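Local structure of INRS (Synechocystis sp., 5FMN) at residues D76-E81 and L96-E101. The protein is a nickel-responsive transcriptional regulator of the CsoR-like family that probably binds DNA as a repressor. Numbering follows the deposited sequence.
Sequences DDHMNE and LAELKE
Glu-98 meets His-78 twice, once through its backbone carbonyl and once through its carboxylate. Glu-98 O accepts a hydrogen bond from His-78 NE2 at 3.2 Å. The N-H points moderately well at the oxygen, with an angle of 150° at the hydrogen, but the donor stands well above the carbonyl plane and is not on a lone pair. His-78 reaches that far because its CG lies anti to the backbone N (chi1 -173°), which carries the imidazole across the gap with its edge leading. The Glu-98 side chain bends at chi2 and passes the ring at about a right angle, bringing OE1 to 3.4 Å from His-78 CE1, with the carboxylate and ring planes strongly inclined to each other. The same carboxylate has a long, weak ion pair with Arg-85. Cys-53 of a third subunit packs on His-78, consistent with the Cys/His metal site of CsoR-family sensors; the bond to Glu-98 O would then be a second-shell contact that positions the ring.

At Leu-99 the contact turns apolar. Leu-99 CD2 packs 3.6 Å from Met-79 CG and Leu-99 CD1 touches it at 3.9 Å, so both methyls of the fork bear on one side of that methylene. Beyond CG the thioether heads away from Leu-99. The backbones also come closest here, with the CA atoms of Met-79 and Leu-99 6.3 Å apart.

The segments run almost exactly antiparallel, at 172° with axes 9.8 Å apart, as the C-terminal helix 92-106 folds back along the end of the long helix 53-89. In the four-chain assembly, Ile-83 of a second subunit packs on Leu-99 and Leu-103 of that subunit on Met-79, so the helical hairpin packs against two other copies of the protein.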
# COMPACT_ATOMS: atom_id res chain seq x y z
N ASP B 76 -6.45 2.46 -17.12
CA ASP B 76 -7.81 2.59 -17.67
C ASP B 76 -7.84 2.50 -19.19
O ASP B 76 -8.65 1.76 -19.74
CB ASP B 76 -8.44 3.90 -17.23
CG ASP B 76 -8.92 3.86 -15.79
OD1 ASP B 76 -8.96 2.73 -15.22
OD2 ASP B 76 -9.28 4.97 -15.26
N ASP B 77 -6.91 3.20 -19.86
CA ASP B 77 -6.83 3.15 -21.32
C ASP B 77 -6.45 1.77 -21.83
O ASP B 77 -7.04 1.30 -22.79
CB ASP B 77 -5.85 4.22 -21.88
CG ASP B 77 -6.37 5.66 -21.71
OD1 ASP B 77 -7.60 5.85 -21.61
OD2 ASP B 77 -5.56 6.61 -21.69
N HIS B 78 -5.49 1.12 -21.18
CA HIS B 78 -5.15 -0.26 -21.49
C HIS B 78 -6.36 -1.22 -21.37
O HIS B 78 -6.67 -1.97 -22.30
CB HIS B 78 -4.02 -0.72 -20.57
CG HIS B 78 -3.48 -2.07 -20.92
ND1 HIS B 78 -2.61 -2.29 -21.97
CD2 HIS B 78 -3.68 -3.29 -20.35
CE1 HIS B 78 -2.33 -3.57 -22.05
NE2 HIS B 78 -3.00 -4.21 -21.10
N MET B 79 -7.06 -1.14 -20.24
CA MET B 79 -8.27 -1.93 -19.96
C MET B 79 -9.29 -1.75 -21.05
O MET B 79 -9.90 -2.73 -21.51
CB MET B 79 -8.94 -1.52 -18.64
CG MET B 79 -8.77 -2.46 -17.46
SD MET B 79 -9.89 -2.13 -16.06
CE MET B 79 -9.76 -0.33 -15.91
N ASN B 80 -9.53 -0.48 -21.40
CA ASN B 80 -10.40 -0.12 -22.51
C ASN B 80 -10.02 -0.81 -23.83
O ASN B 80 -10.89 -1.40 -24.47
CB ASN B 80 -10.48 1.39 -22.70
CG ASN B 80 -11.43 1.79 -23.82
OD1 ASN B 80 -12.45 1.14 -24.05
ND2 ASN B 80 -11.06 2.81 -24.56
N GLU B 81 -8.74 -0.77 -24.21
CA GLU B 81 -8.29 -1.51 -25.41
C GLU B 81 -8.53 -3.01 -25.27
O GLU B 81 -8.98 -3.63 -26.21
CB GLU B 81 -6.84 -1.28 -25.75
CG GLU B 81 -6.52 0.17 -26.07
CD GLU B 81 -5.03 0.42 -26.21
OE1 GLU B 81 -4.25 -0.57 -26.10
OE2 GLU B 81 -4.65 1.61 -26.43
N LEU B 96 -7.76 -11.22 -21.44
CA LEU B 96 -7.61 -11.40 -20.00
C LEU B 96 -6.15 -11.39 -19.54
O LEU B 96 -5.81 -10.82 -18.52
CB LEU B 96 -8.26 -12.70 -19.53
CG LEU B 96 -9.78 -12.71 -19.40
CD1 LEU B 96 -10.17 -14.00 -18.69
CD2 LEU B 96 -10.32 -11.48 -18.68
N ALA B 97 -5.30 -12.09 -20.28
CA ALA B 97 -3.93 -12.29 -19.85
C ALA B 97 -3.17 -10.97 -20.01
O ALA B 97 -2.28 -10.69 -19.23
CB ALA B 97 -3.27 -13.40 -20.67
N GLU B 98 -3.51 -10.18 -21.03
CA GLU B 98 -2.99 -8.82 -21.18
C GLU B 98 -3.37 -7.90 -20.03
O GLU B 98 -2.60 -7.03 -19.61
CB GLU B 98 -3.53 -8.20 -22.46
CG GLU B 98 -2.68 -8.47 -23.68
CD GLU B 98 -1.57 -7.47 -23.80
OE1 GLU B 98 -1.86 -6.29 -24.11
OE2 GLU B 98 -0.42 -7.85 -23.51
N LEU B 99 -4.62 -8.02 -19.60
CA LEU B 99 -5.09 -7.16 -18.55
C LEU B 99 -4.34 -7.53 -17.30
O LEU B 99 -3.93 -6.64 -16.56
CB LEU B 99 -6.59 -7.35 -18.28
CG LEU B 99 -7.31 -6.05 -17.96
CD1 LEU B 99 -8.77 -6.32 -17.66
CD2 LEU B 99 -6.64 -5.33 -16.80
N LYS B 100 -4.19 -8.83 -17.05
CA LYS B 100 -3.65 -9.32 -15.78
C LYS B 100 -2.19 -8.95 -15.62
O LYS B 100 -1.78 -8.62 -14.51
CB LYS B 100 -3.85 -10.82 -15.62
CG LYS B 100 -5.30 -11.19 -15.31
CD LYS B 100 -5.66 -12.61 -15.73
CE LYS B 100 -7.01 -13.01 -15.17
NZ LYS B 100 -7.18 -14.48 -15.17
N GLU B 101 -1.44 -8.95 -16.73
CA GLU B 101 -0.06 -8.51 -16.72
C GLU B 101 0.04 -7.06 -16.30
O GLU B 101 0.97 -6.68 -15.59
CB GLU B 101 0.63 -8.63 -18.11
CG GLU B 101 2.14 -8.95 -17.95
CD GLU B 101 3.10 -8.39 -19.03
OE1 GLU B 101 2.87 -8.53 -20.26
OE2 GLU B 101 4.18 -7.88 -18.63